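Local coordinates for protein catechol O-methyltransferase (Niastella koreensis, PDB 7CVW) that catalyses the magnesium-dependent transfer of a methyl group from S-adenosyl-L-methionine to catechols such as protocatechuic acid, giving meta and para products in equal proportion, at residues Trp151-Ser156 with Asn196-Ala201; Ile162-Val167 with Arg187-Met192. All blocks are in the same frame, centred on the assembly; numbering follows the deposited sequence.

Contact 1. Residues Trp151-Ser156 with Asn196-Ala201; sequences WALRLS and NTAVDA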
ATOM      1  N   TRP A 151     -11.678  18.817  -4.426  1.00  9.79           N
ATOM      2  CA  TRP A 151     -12.385  18.463  -5.675  1.00 10.59           C
ATOM      3  C   TRP A 151     -12.510  16.951  -5.798  1.00 10.25           C
ATOM      4  O   TRP A 151     -13.573  16.454  -6.173  1.00 10.45           O
ATOM      5  CB  TRP A 151     -11.656  19.075  -6.870  1.00 10.86           C
ATOM      6  CG  TRP A 151     -11.902  20.542  -7.039  1.00 11.52           C
ATOM      7  CD1 TRP A 151     -11.020  21.551  -6.834  1.00 11.88           C
ATOM      8  CD2 TRP A 151     -13.145  21.169  -7.408  1.00 11.60           C
ATOM      9  NE1 TRP A 151     -11.614  22.763  -7.075  1.00 12.20           N
ATOM     10  CE2 TRP A 151     -12.915  22.560  -7.425  1.00 12.13           C
ATOM     11  CE3 TRP A 151     -14.417  20.689  -7.737  1.00 12.92           C
ATOM     12  CZ2 TRP A 151     -13.903  23.487  -7.748  1.00 13.03           C
ATOM     13  CZ3 TRP A 151     -15.396  21.603  -8.067  1.00 13.79           C
ATOM     14  CH2 TRP A 151     -15.142  22.979  -8.058  1.00 12.93           C
ATOM     15  N   ALA A 152     -11.469  16.207  -5.448  1.00  9.98           N
ATOM     16  CA  ALA A 152     -11.492  14.732  -5.499  1.00 10.26           C
ATOM     17  C   ALA A 152     -12.650  14.226  -4.629  1.00 10.42           C
ATOM     18  O   ALA A 152     -13.390  13.320  -5.074  1.00  9.99           O
ATOM     19  CB  ALA A 152     -10.159  14.169  -5.082  1.00 10.63           C
ATOM     20  N   LEU A 153     -12.867  14.801  -3.449  1.00 10.33           N
ATOM     21  CA  LEU A 153     -13.982  14.345  -2.569  1.00 11.23           C
ATOM     22  C   LEU A 153     -15.332  14.584  -3.253  1.00 12.34           C
ATOM     23  O   LEU A 153     -16.232  13.735  -3.135  1.00 12.26           O
ATOM     24  CB  LEU A 153     -13.892  15.087  -1.235  1.00 11.41           C
ATOM     25  CG  LEU A 153     -12.721  14.673  -0.353  1.00 12.69           C
ATOM     26  CD1 LEU A 153     -12.690  15.531   0.911  1.00 13.04           C
ATOM     27  CD2 LEU A 153     -12.811  13.215   0.024  1.00 13.07           C
ATOM     28  N   ARG A 154     -15.476  15.695  -3.962  1.00 12.55           N
ATOM     29  CA  ARG A 154     -16.721  16.003  -4.711  1.00 14.24           C
ATOM     30  C   ARG A 154     -16.953  14.950  -5.807  1.00 13.14           C
ATOM     31  O   ARG A 154     -18.082  14.810  -6.247  1.00 15.36           O
ATOM     32  CB  ARG A 154     -16.633  17.414  -5.288  1.00 16.87           C
ATOM     33  CG  ARG A 154     -16.860  18.516  -4.266  1.00 22.30           C
ATOM     34  CD  ARG A 154     -18.282  19.030  -4.375  1.00 28.41           C
ATOM     35  NE  ARG A 154     -18.301  20.326  -5.037  1.00 32.39           N
ATOM     36  CZ  ARG A 154     -19.284  20.784  -5.805  1.00 35.30           C
ATOM     37  NH1 ARG A 154     -20.349  20.039  -6.064  1.00 35.82           N
ATOM     38  NH2 ARG A 154     -19.178  21.989  -6.331  1.00 36.43           N
ATOM     39  N   LEU A 155     -15.912  14.259  -6.269  1.00 11.47           N
ATOM     40  CA  LEU A 155     -15.975  13.293  -7.388  1.00 10.79           C
ATOM     41  C   LEU A 155     -15.831  11.857  -6.860  1.00 11.26           C
ATOM     42  O   LEU A 155     -15.578  10.964  -7.682  1.00 12.60           O
ATOM     43  CB  LEU A 155     -14.860  13.653  -8.374  1.00 10.24           C
ATOM     44  CG  LEU A 155     -15.091  14.970  -9.112  1.00 10.64           C
ATOM     45  CD1 LEU A 155     -13.826  15.418  -9.813  1.00 11.01           C
ATOM     46  CD2 LEU A 155     -16.257  14.823 -10.091  1.00 10.90           C
ATOM     47  N   SER A 156     -16.047  11.647  -5.558  1.00 12.13           N
ATOM     48  CA  SER A 156     -15.814  10.348  -4.879  1.00 12.66           C
ATOM     49  C   SER A 156     -17.148   9.707  -4.526  1.00 13.80           C
ATOM     50  O   SER A 156     -18.171  10.425  -4.515  1.00 16.01           O
ATOM     51  CB  SER A 156     -14.967  10.517  -3.635  1.00 13.17           C
ATOM     52  OG  SER A 156     -13.616  10.829  -3.982  1.00 14.43           O
ATOM     53  N   ASN A 196      -8.720  16.062   8.272  1.00 14.20           N
ATOM     54  CA  ASN A 196      -9.890  15.741   7.430  1.00 15.19           C
ATOM     55  C   ASN A 196     -10.700  14.619   8.076  1.00 15.73           C
ATOM     56  O   ASN A 196     -10.143  13.523   8.257  1.00 17.10           O
ATOM     57  CB  ASN A 196      -9.433  15.399   6.012  1.00 15.83           C
ATOM     58  CG  ASN A 196     -10.582  15.386   5.045  1.00 17.12           C
ATOM     59  OD1 ASN A 196     -11.415  14.482   5.100  1.00 19.35           O
ATOM     60  ND2 ASN A 196     -10.572  16.316   4.108  1.00 18.44           N
ATOM     61  N   THR A 197     -11.991  14.853   8.315  1.00 15.76           N
ATOM     62  CA  THR A 197     -12.911  13.882   8.947  1.00 17.50           C
ATOM     63  C   THR A 197     -13.679  13.096   7.882  1.00 16.26           C
ATOM     64  O   THR A 197     -14.449  12.225   8.299  1.00 18.63           O
ATOM     65  CB  THR A 197     -13.889  14.595   9.884  1.00 19.49           C
ATOM     66  OG1 THR A 197     -14.603  15.530   9.088  1.00 21.54           O
ATOM     67  CG2 THR A 197     -13.181  15.323  11.000  1.00 22.35           C
ATOM     68  N   ALA A 198     -13.499  13.370   6.580  1.00 14.83           N
ATOM     69  CA  ALA A 198     -14.250  12.692   5.495  1.00 14.07           C
ATOM     70  C   ALA A 198     -13.517  11.417   5.067  1.00 13.01           C
ATOM     71  O   ALA A 198     -14.073  10.675   4.268  1.00 12.44           O
ATOM     72  CB  ALA A 198     -14.423  13.619   4.316  1.00 14.63           C
ATOM     73  N   VAL A 199     -12.267  11.222   5.494  1.00 11.53           N
ATOM     74  CA  VAL A 199     -11.443  10.079   5.009  1.00 11.25           C
ATOM     75  C   VAL A 199     -10.720   9.416   6.183  1.00 11.44           C
ATOM     76  O   VAL A 199     -10.505  10.081   7.233  1.00 11.47           O
ATOM     77  CB  VAL A 199     -10.395  10.491   3.955  1.00 11.30           C
ATOM     78  CG1 VAL A 199     -11.025  11.139   2.738  1.00 11.91           C
ATOM     79  CG2 VAL A 199      -9.294  11.369   4.540  1.00 11.57           C
ATOM     80  N   ASP A 200     -10.336   8.154   5.969  1.00 11.23           N
ATOM     81  CA  ASP A 200      -9.332   7.407   6.765  1.00 11.65           C
ATOM     82  C   ASP A 200      -8.051   7.369   5.935  1.00 10.87           C
ATOM     83  O   ASP A 200      -8.132   7.023   4.732  1.00 10.57           O
ATOM     84  CB  ASP A 200      -9.826   5.997   7.065  1.00 13.80           C
ATOM     85  CG  ASP A 200     -11.094   5.987   7.911  1.00 16.81           C
ATOM     86  OD1 ASP A 200     -11.129   6.740   8.888  1.00 19.59           O
ATOM     87  OD2 ASP A 200     -12.030   5.229   7.587  1.00 19.43           O
ATOM     88  N   ALA A 201      -6.918   7.772   6.492  1.00 10.06           N
ATOM     89  CA  ALA A 201      -5.719   7.963   5.653  1.00  9.86           C
ATOM     90  C   ALA A 201      -4.426   7.610   6.377  1.00  9.92           C
ATOM     91  O   ALA A 201      -4.380   7.592   7.625  1.00  9.61           O
ATOM     92  CB  ALA A 201      -5.662   9.392   5.171  1.00 10.01           C
TER
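Asn196 and Leu153 approach each other from opposite directions, the amide nitrogen ND2 of Asn196 lying 3.9 Å from the methyl CD1 of Leu153. The amide is turned so that its other end serves the backbone. Its OD1 accepts a 2.8 Å hydrogen bond from Ala198 N, 32° off the carbonyl plane, and closes an Asx turn that folds the chain between helix 181-195 and strand 199-206. Ala198, at the far end of that turn, offers its CB to the same leucine methyl at 4.3 Å, a loose contact. Val199 opens the strand and takes the second branch: its CG1, beside the backbone N with chi1 at -58°, comes within 3.9 Å of Leu153 CD2, the two side chains crossing nearly at right angles.

One leucine on the last turn of helix 145-154 thus spreads its two methyls over three residues of 196-199, and the same side chain also packs against Val220 and Ile162 of strands 213-220 and 160-165. Near the end of this helix, Ser156 OG bonds to Ala152 O at 2.7 Å; Leu155 N reaches that oxygen from the opposite face of its plane, so two bonds grip it. The contact joins the end of a Rossmann-fold helix to the turn leading into strand 199-206, outermost in the sheet of this chain. Across it the touch is van der Waals contact over a small buried area of 112 Å², with Asn196 OD1 used by its own turn and ND2 hydrogen-bonded elsewhere, so the amide is satisfied apart from the leucine.

Contact 2. Residues Ile162-Val167 with Arg187-Met192; sequences IVADNV and RRFNAM. With MG (magnesium ion), chain C.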
ATOM      1  N   ILE A 162      -8.147   7.580  -2.679  1.00  8.96           N
ATOM      2  CA  ILE A 162      -7.416   8.755  -3.199  1.00  9.04           C
ATOM      3  C   ILE A 162      -5.962   8.565  -2.804  1.00  9.22           C
ATOM      4  O   ILE A 162      -5.672   8.324  -1.622  1.00  9.79           O
ATOM      5  CB  ILE A 162      -7.981  10.084  -2.671  1.00  8.71           C
ATOM      6  CG1 ILE A 162      -9.471  10.197  -2.960  1.00  9.01           C
ATOM      7  CG2 ILE A 162      -7.208  11.243  -3.284  1.00  9.23           C
ATOM      8  CD1 ILE A 162     -10.182  11.276  -2.189  1.00  9.83           C
ATOM      9  N   VAL A 163      -5.087   8.613  -3.798  1.00  8.71           N
ATOM     10  CA  VAL A 163      -3.622   8.468  -3.630  1.00  8.13           C
ATOM     11  C   VAL A 163      -2.986   9.777  -4.072  1.00  8.01           C
ATOM     12  O   VAL A 163      -3.370  10.279  -5.149  1.00  8.79           O
ATOM     13  CB  VAL A 163      -3.086   7.299  -4.471  1.00  8.39           C
ATOM     14  CG1 VAL A 163      -1.582   7.158  -4.317  1.00  8.73           C
ATOM     15  CG2 VAL A 163      -3.792   6.013  -4.124  1.00  8.99           C
ATOM     16  N   ALA A 164      -2.069  10.317  -3.289  1.00  7.70           N
ATOM     17  CA  ALA A 164      -1.352  11.557  -3.645  1.00  7.96           C
ATOM     18  C   ALA A 164       0.141  11.269  -3.602  1.00  8.31           C
ATOM     19  O   ALA A 164       0.624  10.832  -2.544  1.00  8.76           O
ATOM     20  CB  ALA A 164      -1.708  12.697  -2.711  1.00  7.92           C
ATOM     21  N   ASP A 165       0.856  11.490  -4.702  1.00  8.34           N
ATOM     22  CA  ASP A 165       2.303  11.183  -4.759  1.00  8.21           C
ATOM     23  C   ASP A 165       3.129  12.371  -4.252  1.00  8.04           C
ATOM     24  O   ASP A 165       2.670  13.524  -4.341  1.00  8.60           O
ATOM     25  CB  ASP A 165       2.721  10.796  -6.181  1.00  8.65           C
ATOM     26  CG  ASP A 165       4.067  10.118  -6.302  1.00  9.18           C
ATOM     27  OD1 ASP A 165       4.486   9.495  -5.312  1.00 10.43           O
ATOM     28  OD2 ASP A 165       4.683  10.195  -7.407  1.00  9.63           O
ATOM     29  N   ASN A 166       4.353  12.087  -3.787  1.00  8.06           N
ATOM     30  CA  ASN A 166       5.390  13.131  -3.538  1.00  8.80           C
ATOM     31  C   ASN A 166       5.013  14.002  -2.334  1.00  8.71           C
ATOM     32  O   ASN A 166       5.119  15.241  -2.406  1.00  9.17           O
ATOM     33  CB  ASN A 166       5.630  14.008  -4.771  1.00  9.40           C
ATOM     34  CG  ASN A 166       5.885  13.200  -6.032  1.00 10.23           C
ATOM     35  OD1 ASN A 166       5.110  13.296  -6.980  1.00 10.08           O
ATOM     36  ND2 ASN A 166       6.939  12.397  -6.044  1.00 11.00           N
ATOM     37  N   VAL A 167       4.645  13.381  -1.216  1.00  8.50           N
ATOM     38  CA  VAL A 167       4.202  14.134  -0.008  1.00  8.49           C
ATOM     39  C   VAL A 167       5.264  14.114   1.104  1.00  9.18           C
ATOM     40  O   VAL A 167       4.948  14.680   2.151  1.00  8.80           O
ATOM     41  CB  VAL A 167       2.835  13.644   0.492  1.00  9.51           C
ATOM     42  CG1 VAL A 167       1.752  13.869  -0.557  1.00 10.10           C
ATOM     43  CG2 VAL A 167       2.888  12.210   0.976  1.00  9.98           C
ATOM     44  N   ARG A 187       3.456  19.883   2.723  1.00  9.40           N
ATOM     45  CA  ARG A 187       3.195  20.140   4.163  1.00  9.81           C
ATOM     46  C   ARG A 187       1.746  20.556   4.337  1.00  9.23           C
ATOM     47  O   ARG A 187       1.119  20.125   5.290  1.00 10.07           O
ATOM     48  CB  ARG A 187       4.103  21.213   4.762  1.00 10.86           C
ATOM     49  CG  ARG A 187       5.525  20.734   5.029  1.00 12.35           C
ATOM     50  CD  ARG A 187       6.437  21.859   5.532  1.00 14.40           C
ATOM     51  NE  ARG A 187       5.784  22.610   6.599  1.00 16.55           N
ATOM     52  CZ  ARG A 187       5.651  22.213   7.860  1.00 18.02           C
ATOM     53  NH1 ARG A 187       6.173  21.072   8.289  1.00 18.31           N
ATOM     54  NH2 ARG A 187       4.995  22.976   8.716  1.00 21.66           N
ATOM     55  N   ARG A 188       1.234  21.428   3.473  1.00  8.61           N
ATOM     56  CA  ARG A 188      -0.126  21.979   3.632  1.00  9.06           C
ATOM     57  C   ARG A 188      -1.135  20.857   3.379  1.00  8.93           C
ATOM     58  O   ARG A 188      -2.109  20.741   4.118  1.00  9.57           O
ATOM     59  CB  ARG A 188      -0.330  23.179   2.705  1.00  9.53           C
ATOM     60  CG  ARG A 188      -1.615  23.933   2.982  1.00 10.65           C
ATOM     61  CD  ARG A 188      -1.624  25.307   2.348  1.00 11.09           C
ATOM     62  NE  ARG A 188      -1.673  25.203   0.903  1.00 11.36           N
ATOM     63  CZ  ARG A 188      -2.794  25.099   0.190  1.00 11.22           C
ATOM     64  NH1 ARG A 188      -3.990  25.187   0.765  1.00 11.18           N
ATOM     65  NH2 ARG A 188      -2.708  24.952  -1.125  1.00 10.97           N
ATOM     66  N   PHE A 189      -0.905  20.042   2.342  1.00  9.22           N
ATOM     67  CA  PHE A 189      -1.762  18.878   2.021  1.00  8.61           C
ATOM     68  C   PHE A 189      -1.765  17.915   3.213  1.00  8.34           C
ATOM     69  O   PHE A 189      -2.799  17.354   3.547  1.00  9.03           O
ATOM     70  CB  PHE A 189      -1.259  18.213   0.735  1.00  8.69           C
ATOM     71  CG  PHE A 189      -1.912  16.889   0.466  1.00  8.70           C
ATOM     72  CD1 PHE A 189      -3.138  16.835  -0.167  1.00  8.75           C
ATOM     73  CD2 PHE A 189      -1.321  15.704   0.900  1.00  8.99           C
ATOM     74  CE1 PHE A 189      -3.752  15.617  -0.397  1.00  9.47           C
ATOM     75  CE2 PHE A 189      -1.954  14.492   0.682  1.00  9.32           C
ATOM     76  CZ  PHE A 189      -3.153  14.454   0.026  1.00  9.48           C
ATOM     77  N   ASN A 190      -0.600  17.629   3.775  1.00  8.58           N
ATOM     78  CA  ASN A 190      -0.479  16.634   4.881  1.00  8.52           C
ATOM     79  C   ASN A 190      -1.248  17.160   6.098  1.00  8.62           C
ATOM     80  O   ASN A 190      -1.941  16.370   6.794  1.00  8.82           O
ATOM     81  CB  ASN A 190       0.987  16.344   5.201  1.00  8.70           C
ATOM     82  CG  ASN A 190       1.697  15.562   4.114  1.00  8.85           C
ATOM     83  OD1 ASN A 190       1.051  15.001   3.226  1.00  8.56           O
ATOM     84  ND2 ASN A 190       3.020  15.579   4.158  1.00  9.33           N
ATOM     85  N   ALA A 191      -1.112  18.448   6.398  1.00  9.06           N
ATOM     86  CA  ALA A 191      -1.875  19.084   7.506  1.00  9.08           C
ATOM     87  C   ALA A 191      -3.379  18.944   7.257  1.00  9.62           C
ATOM     88  O   ALA A 191      -4.128  18.640   8.195  1.00 10.45           O
ATOM     89  CB  ALA A 191      -1.496  20.533   7.665  1.00  9.33           C
ATOM     90  N   MET A 192      -3.824  19.222   6.035  1.00  9.53           N
ATOM     91  CA  MET A 192      -5.241  19.085   5.639  1.00 10.13           C
ATOM     92  C   MET A 192      -5.650  17.646   5.878  1.00 10.51           C
ATOM     93  O   MET A 192      -6.726  17.410   6.455  1.00  9.73           O
ATOM     94  CB  MET A 192      -5.434  19.481   4.177  1.00 10.76           C
ATOM     95  CG  MET A 192      -6.856  19.314   3.687  1.00 10.97           C
ATOM     96  SD  MET A 192      -7.248  17.621   3.188  1.00 11.67           S
ATOM     97  CE  MET A 192      -6.002  17.265   1.931  1.00 11.82           C
TER
HETATM   98 MG    MG C 301       4.902  11.959  -8.989  1.00  2.50          MG
HETATM   99  O   HOH W   1       5.547  10.417 -10.689  1.00 10.03           O
HETATM  100  O   HOH W   2       5.144  14.142 -10.184  1.00 11.48           O
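One amide, that of Asn190, meets Val167 twice, through ND2 at the backbone and through OD1 at the side chain. Asn190 ND2 donates to Val167 O over 2.9 Å with an N-H...O angle of 162°, and the donor lies in the carbonyl plane. Val167 O also lies near the plane of the Asn190 amide (8° out), so the bond is well aligned at both ends. OD1 of Asn190 lies 3.5 Å from Val167 CB. The amide is buried, and ND2 also bonds to Tyr12 OH of the second subunit, so this side chain ties the loop to the dimer interface.

Beside the polar pair sits an apolar one. Phe189 CG stands anti to the backbone N (chi1 170°), which carries the ring from helix 181-195 toward the strand; its CZ is 3.6 Å from Ala164 CB, and its CD2 is 3.9 Å from Val167 CG1. Both methyls approach the ring at a slant. This is the Rossmann-like methyltransferase fold, in which the C-terminal end of parallel strand 160-165 runs into a loop bearing active-site residues. Here those are Asp165 and Asn166, lying in sequence between the two residues that touch Phe189. Asp165 OD2 and Asn166 OD1 each bind the magnesium ion at 2.4 Å, and two waters and Asp139 complete the ligands found. The amide of Asn166 is held further: Asn166 ND2 bonds to Asp213 OD2, while Lys142 NZ bonds to OD1, where its positive charge may draw electron density from the metal-binding oxygen.

In the fold
The two contacts lie on the same side of the chain's centre, with their own centres about 12 Å apart, and both reach the seven-stranded mixed sheet. Along the chain the order is 151-156, 162-167, 187-192, 196-201, so contact 2 falls wholly within the span bracketed by contact 1. Helix 181-195 of contact 2 leads directly into strand 199-206 of contact 1. The two contacts meet at Ile162, whose CD1 packs 3.9 Å from Leu153 CD2 and 3.9 Å from Ser156 OG. Contact 2 includes magnesium ligands, whereas contact 1 lies away from the annotated sites; both also touch the second subunit of the homodimer, placing helix 181-195 and strand 199-206 at the dimer interface.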